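Local coordinates for protein dehydrogenase (Thermotoga maritima, PDB 3EZY) that catalyses the NAD(+)-dependent oxidation of myo-inositol to scyllo-inosose and probably takes part in myo-inositol degradation, at residues Val147-Ser152 with Arg240-Gly245; Thr151-Ala156 with Val226-Arg231. One frame throughout, in Å; residues are numbered along the deposited sequence.

Contact 1 of 2, residues Val147-Ser152 with Arg240-Gly245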
loop_
_atom_site.group_PDB
_atom_site.type_symbol
_atom_site.label_atom_id
_atom_site.label_comp_id
_atom_site.label_asym_id
_atom_site.label_seq_id
_atom_site.Cartn_x
_atom_site.Cartn_y
_atom_site.Cartn_z
ATOM N N VAL A 147 16.005 -16.063 -7.387
ATOM C CA VAL A 147 16.610 -14.746 -7.647
ATOM C C VAL A 147 16.565 -13.866 -6.416
ATOM O O VAL A 147 15.508 -13.738 -5.763
ATOM C CB VAL A 147 15.833 -14.013 -8.743
ATOM C CG1 VAL A 147 16.399 -12.558 -8.942
ATOM C CG2 VAL A 147 15.914 -14.788 -10.020
ATOM N N LEU A 148 17.704 -13.259 -6.108
ATOM C CA LEU A 148 17.838 -12.286 -5.012
ATOM C C LEU A 148 17.954 -10.891 -5.592
ATOM O O LEU A 148 18.733 -10.671 -6.529
ATOM C CB LEU A 148 19.117 -12.545 -4.193
ATOM C CG LEU A 148 19.540 -11.555 -3.081
ATOM C CD1 LEU A 148 18.541 -11.488 -1.933
ATOM C CD2 LEU A 148 20.990 -11.865 -2.539
ATOM N N ARG A 149 17.255 -9.936 -4.988
ATOM C CA ARG A 149 17.456 -8.533 -5.315
ATOM C C ARG A 149 17.691 -7.695 -4.061
ATOM O O ARG A 149 16.894 -7.758 -3.117
ATOM C CB ARG A 149 16.227 -8.000 -6.000
ATOM C CG ARG A 149 16.313 -6.534 -6.312
ATOM C CD ARG A 149 15.466 -5.642 -5.409
ATOM N NE ARG A 149 15.566 -4.235 -5.839
ATOM C CZ ARG A 149 14.668 -3.611 -6.622
ATOM N NH1 ARG A 149 13.590 -4.278 -7.085
ATOM N NH2 ARG A 149 14.866 -2.322 -6.972
ATOM N N ILE A 150 18.755 -6.894 -4.073
ATOM C CA ILE A 150 19.024 -5.961 -2.996
ATOM C C ILE A 150 19.291 -4.586 -3.568
ATOM O O ILE A 150 20.093 -4.408 -4.490
ATOM C CB ILE A 150 20.247 -6.403 -2.145
ATOM C CG1 ILE A 150 19.999 -7.784 -1.513
ATOM C CG2 ILE A 150 20.652 -5.296 -1.113
ATOM C CD1 ILE A 150 21.215 -8.353 -0.766
ATOM N N THR A 151 18.609 -3.598 -3.020
ATOM C CA THR A 151 18.902 -2.210 -3.367
ATOM C C THR A 151 19.343 -1.584 -2.083
ATOM O O THR A 151 18.652 -1.732 -1.078
ATOM C CB THR A 151 17.627 -1.518 -3.853
ATOM O OG1 THR A 151 17.228 -2.124 -5.086
ATOM C CG2 THR A 151 17.823 0.005 -4.020
ATOM N N SER A 152 20.495 -0.924 -2.087
ATOM C CA SER A 152 20.962 -0.195 -0.903
ATOM C C SER A 152 21.562 1.110 -1.314
ATOM O O SER A 152 22.650 1.143 -1.919
ATOM C CB SER A 152 22.000 -0.983 -0.109
ATOM O OG SER A 152 21.398 -2.164 0.413
ATOM N N ARG A 240 16.144 -2.201 0.273
ATOM C CA ARG A 240 15.116 -3.198 0.105
ATOM C C ARG A 240 15.730 -4.527 -0.172
ATOM O O ARG A 240 16.792 -4.609 -0.749
ATOM C CB ARG A 240 14.173 -2.826 -1.048
ATOM C CG ARG A 240 13.191 -1.690 -0.680
ATOM C CD ARG A 240 12.452 -1.237 -1.900
ATOM N NE ARG A 240 13.283 -0.315 -2.664
ATOM C CZ ARG A 240 13.362 -0.270 -3.992
ATOM N NH1 ARG A 240 12.717 -1.147 -4.719
ATOM N NH2 ARG A 240 14.127 0.637 -4.606
ATOM N N ILE A 241 15.037 -5.596 0.214
ATOM C CA ILE A 241 15.493 -6.937 -0.157
ATOM C C ILE A 241 14.308 -7.707 -0.723
ATOM O O ILE A 241 13.209 -7.658 -0.170
ATOM C CB ILE A 241 16.034 -7.723 1.074
ATOM C CG1 ILE A 241 17.263 -7.001 1.650
ATOM C CG2 ILE A 241 16.330 -9.187 0.635
ATOM C CD1 ILE A 241 17.795 -7.549 3.062
ATOM N N GLU A 242 14.517 -8.391 -1.844
ATOM C CA GLU A 242 13.511 -9.307 -2.333
ATOM C C GLU A 242 14.148 -10.664 -2.650
ATOM O O GLU A 242 15.274 -10.747 -3.183
ATOM C CB GLU A 242 12.818 -8.712 -3.585
ATOM C CG GLU A 242 11.951 -9.693 -4.282
ATOM C CD GLU A 242 11.577 -9.215 -5.676
ATOM O OE1 GLU A 242 11.576 -7.974 -5.890
ATOM O OE2 GLU A 242 11.310 -10.091 -6.517
ATOM N N VAL A 243 13.426 -11.722 -2.328
ATOM C CA VAL A 243 13.802 -13.081 -2.762
ATOM C C VAL A 243 12.653 -13.727 -3.552
ATOM O O VAL A 243 11.512 -13.844 -3.064
ATOM C CB VAL A 243 14.203 -14.028 -1.569
ATOM C CG1 VAL A 243 14.714 -15.434 -2.104
ATOM C CG2 VAL A 243 15.275 -13.367 -0.696
ATOM N N PHE A 244 12.973 -14.205 -4.743
ATOM C CA PHE A 244 11.984 -14.880 -5.541
ATOM C C PHE A 244 12.391 -16.348 -5.653
ATOM O O PHE A 244 13.551 -16.648 -5.909
ATOM C CB PHE A 244 11.941 -14.248 -6.922
ATOM C CG PHE A 244 11.248 -15.089 -7.954
ATOM C CD1 PHE A 244 9.852 -15.116 -8.009
ATOM C CD2 PHE A 244 11.978 -15.794 -8.906
ATOM C CE1 PHE A 244 9.189 -15.879 -8.996
ATOM C CE2 PHE A 244 11.317 -16.580 -9.879
ATOM C CZ PHE A 244 9.933 -16.616 -9.910
ATOM N N GLY A 245 11.442 -17.251 -5.445
ATOM C CA GLY A 245 11.744 -18.683 -5.502
ATOM C C GLY A 245 10.625 -19.517 -6.094
ATOM O O GLY A 245 9.620 -18.972 -6.576
HETATM O O HOH W 1 14.185 -11.183 -6.545
HETATM O O HOH W 2 12.875 -6.922 -8.224
HETATM O O HOH W 3 19.227 -3.367 1.293
#

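Contact 2 of 2, residues Thr151-Ala156 with Val226-Arg231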
loop_
_atom_site.group_PDB
_atom_site.type_symbol
_atom_site.label_atom_id
_atom_site.label_comp_id
_atom_site.label_asym_id
_atom_site.label_seq_id
_atom_site.Cartn_x
_atom_site.Cartn_y
_atom_site.Cartn_z
ATOM N N THR A 151 18.609 -3.598 -3.020
ATOM C CA THR A 151 18.902 -2.210 -3.367
ATOM C C THR A 151 19.343 -1.584 -2.083
ATOM O O THR A 151 18.652 -1.732 -1.078
ATOM C CB THR A 151 17.627 -1.518 -3.853
ATOM O OG1 THR A 151 17.228 -2.124 -5.086
ATOM C CG2 THR A 151 17.823 0.005 -4.020
ATOM N N SER A 152 20.495 -0.924 -2.087
ATOM C CA SER A 152 20.962 -0.195 -0.903
ATOM C C SER A 152 21.562 1.110 -1.314
ATOM O O SER A 152 22.650 1.143 -1.919
ATOM C CB SER A 152 22.000 -0.983 -0.109
ATOM O OG SER A 152 21.398 -2.164 0.413
ATOM N N ARG A 153 20.846 2.179 -0.973
ATOM C CA ARG A 153 21.223 3.553 -1.300
ATOM C C ARG A 153 21.213 4.388 -0.005
ATOM O O ARG A 153 20.305 4.233 0.846
ATOM C CB ARG A 153 20.248 4.154 -2.340
ATOM C CG ARG A 153 19.869 3.218 -3.470
ATOM C CD ARG A 153 18.906 3.858 -4.498
ATOM N NE ARG A 153 18.778 2.979 -5.664
ATOM C CZ ARG A 153 17.647 2.671 -6.276
ATOM N NH1 ARG A 153 16.468 3.208 -5.889
ATOM N NH2 ARG A 153 17.702 1.818 -7.295
ATOM N N ASP A 154 22.215 5.260 0.130
ATOM C CA ASP A 154 22.369 6.192 1.271
ATOM C C ASP A 154 21.856 7.572 0.862
ATOM O O ASP A 154 21.835 7.883 -0.328
ATOM C CB ASP A 154 23.845 6.347 1.682
ATOM C CG ASP A 154 24.411 5.126 2.396
ATOM O OD1 ASP A 154 23.647 4.299 2.960
ATOM O OD2 ASP A 154 25.652 4.969 2.378
ATOM N N PRO A 155 21.417 8.389 1.837
ATOM C CA PRO A 155 20.980 9.752 1.475
ATOM C C PRO A 155 22.132 10.641 0.987
ATOM O O PRO A 155 21.901 11.514 0.133
ATOM C CB PRO A 155 20.383 10.327 2.776
ATOM C CG PRO A 155 20.625 9.280 3.848
ATOM C CD PRO A 155 20.900 7.971 3.157
ATOM N N ALA A 156 23.352 10.411 1.471
ATOM C CA ALA A 156 24.494 11.237 1.053
ATOM C C ALA A 156 25.791 10.454 1.059
ATOM O O ALA A 156 25.924 9.512 1.835
ATOM C CB ALA A 156 24.626 12.471 1.989
ATOM N N VAL A 226 21.240 -9.758 -7.694
ATOM C CA VAL A 226 21.657 -8.468 -8.232
ATOM C C VAL A 226 21.594 -7.466 -7.098
ATOM O O VAL A 226 20.559 -7.301 -6.425
ATOM C CB VAL A 226 20.718 -7.916 -9.339
ATOM C CG1 VAL A 226 21.287 -6.545 -9.836
ATOM C CG2 VAL A 226 20.564 -8.871 -10.526
ATOM N N ILE A 227 22.713 -6.837 -6.823
ATOM C CA ILE A 227 22.720 -5.799 -5.813
ATOM C C ILE A 227 22.885 -4.525 -6.600
ATOM O O ILE A 227 23.704 -4.537 -7.528
ATOM C CB ILE A 227 23.953 -5.923 -4.922
ATOM C CG1 ILE A 227 23.921 -7.205 -4.132
ATOM C CG2 ILE A 227 24.065 -4.664 -4.001
ATOM C CD1 ILE A 227 25.260 -7.567 -3.415
ATOM N N ASP A 228 22.157 -3.449 -6.248
ATOM C CA ASP A 228 22.515 -2.116 -6.759
ATOM C C ASP A 228 22.697 -1.094 -5.637
ATOM O O ASP A 228 21.951 -1.140 -4.628
ATOM C CB ASP A 228 21.536 -1.619 -7.860
ATOM C CG ASP A 228 20.195 -1.215 -7.318
ATOM O OD1 ASP A 228 19.942 0.014 -7.194
ATOM O OD2 ASP A 228 19.405 -2.137 -7.011
ATOM N N ASN A 229 23.662 -0.171 -5.792
ATOM C CA ASN A 229 24.040 0.791 -4.735
ATOM C C ASN A 229 24.061 2.217 -5.284
ATOM O O ASN A 229 24.450 2.421 -6.431
ATOM C CB ASN A 229 25.486 0.559 -4.272
ATOM C CG ASN A 229 25.665 -0.712 -3.466
ATOM O OD1 ASN A 229 26.552 -1.530 -3.754
ATOM N ND2 ASN A 229 24.805 -0.910 -2.481
ATOM N N SER A 230 23.681 3.203 -4.475
ATOM C CA SER A 230 23.898 4.577 -4.861
ATOM C C SER A 230 24.353 5.290 -3.634
ATOM O O SER A 230 23.784 5.093 -2.542
ATOM C CB SER A 230 22.619 5.274 -5.389
ATOM O OG SER A 230 22.946 6.647 -5.730
ATOM N N ARG A 231 25.300 6.207 -3.802
ATOM C CA ARG A 231 25.735 6.991 -2.659
ATOM C C ARG A 231 24.806 8.185 -2.333
ATOM O O ARG A 231 25.055 8.903 -1.359
ATOM C CB ARG A 231 27.162 7.545 -2.889
ATOM C CG ARG A 231 28.278 6.526 -2.797
ATOM C CD ARG A 231 28.769 6.434 -1.422
ATOM N NE ARG A 231 29.992 5.651 -1.306
ATOM C CZ ARG A 231 30.293 4.997 -0.198
ATOM N NH1 ARG A 231 29.439 5.055 0.837
ATOM N NH2 ARG A 231 31.414 4.304 -0.111
HETATM O O HOH W 4 21.216 2.099 -6.830
HETATM O O HOH W 5 27.075 6.791 1.314
#

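Contact 1 of 2, residues Val147-Ser152 with Arg240-Gly245
Arg149 and Glu242 pair their backbones in both directions: Arg149 N gives to Glu242 O at 2.8 Å, and Glu242 N returns the bond to Arg149 O. Val147 with Phe244 and Thr151 with Arg240 repeat this two-way hydrogen bonding on either side. The tight part is the apolar face. Leu148 CD1 crosses to Val243 CG2 at 4.0 Å and to Ile241 CG2 at 4.1 Å. Helices 128-138 and 174-185 close over this face.

The other face is polar and looser, and waters fill in. One water takes a weak bond from Arg149 NH1 and donates to Glu242 OE1 at 2.9 Å. Another donates to Val147 O and weakly to Glu242 OE2. Arg149 bends at its second torsion (chi2 -106°), which turns the guanidinium along its own strand toward Thr151. NE and NH2 then grip Thr151 OG1 side-on and in plane, at 2.8 and 3.0 Å. Arg240 NH1 sits over one face of this guanidinium, 3.3 Å from Arg149 NH2, with the two planes 56° apart. Both nitrogens bind Glu242 of the second subunit, so the arginines gather round one carboxylate. Arg240 is also held by Asp238, while this chain's Glu242 reaches Arg153 of the second subunit. An alanine in place of Arg149 would probably leave Thr151 OG1 without its two-nitrogen grip and Glu242 and Asp228 of the second subunit each short of a charged mate. A sheet with helices on one face and a partner subunit on the other is the form of the Gfo/Idh/MocA C-terminal domain.

Contact 2 of 2, residues Thr151-Ala156 with Val226-Arg231
The parallel strand pair of the C-terminal domain sheet runs out here, where Thr151, Ser152 and Arg153 meet Asp228, Asn229 and Ser230. Ser152 N donates to Asp228 O at 2.9 Å. Two residues on, Asp154 N donates to Ser230 O at 3.1 Å. The bond between them, from Ser230 N to Ser152 O, is weak. The same oxygen also accepts from the Asn229 side chain: ND2 reaches Ser152 O at 3.0 Å, almost straight (178°), on a lone pair and within the plane of its own amide. Asn229 and Ser152 also tie this side to helix 174-185. Asn229 OD1 meets Thr174, and Asp177 bonds with both Asn229 ND2 and Ser152 OG.

On the opposite face Asp228 is the hub. Its CG lies between the backbone N and the carbonyl carbon (chi1 73°), which swings the carboxylate toward strand 145-153, where each oxygen meets a different side chain. OD2 accepts from Thr151 OG1 at 2.9 Å, on the syn side. OD1 forms a salt bridge with Arg153 NH2, also at 2.9 Å. The guanidinium and carboxylate planes stand 57° apart, so this is no flat two-pronged pairing. A water links Arg153 NE to OD1 as well. Thr151 CG2 lies over the centre of one face of the Arg153 guanidinium. Arg149 of the second subunit adds a salt bridge to Asp228 OD2, and Arg153 makes a cation-pi contact with Phe244 of that subunit.

Past the strands the two segments stay linked more loosely. One water joins Asp154 OD2, Ala156 O and Arg231 NH1, while Arg231 pairs with Asp172. This is the parallel step of a mixed sheet whose polar face forms a subunit interface.

Overall arrangement
Both contacts use strand 145-153, which has contact 1 on one edge and contact 2 on the other. Their centres lie 13 Å apart, and they share Thr151 and Ser152. Strand 145-153 comes first in the chain, then 224-230, then 238-245. The later two follow each other in sequence, yet strand 145-153 lies between them in the sheet, antiparallel to one and parallel to the other. Probable backbone bonds from Leu148 O to Val226 N and from Ile150 O to Asp228 N join the two contacts directly. Both lie in the GFO/IDH/MocA C-terminal domain and touch the second subunit, so these three strands help build the subunit interface.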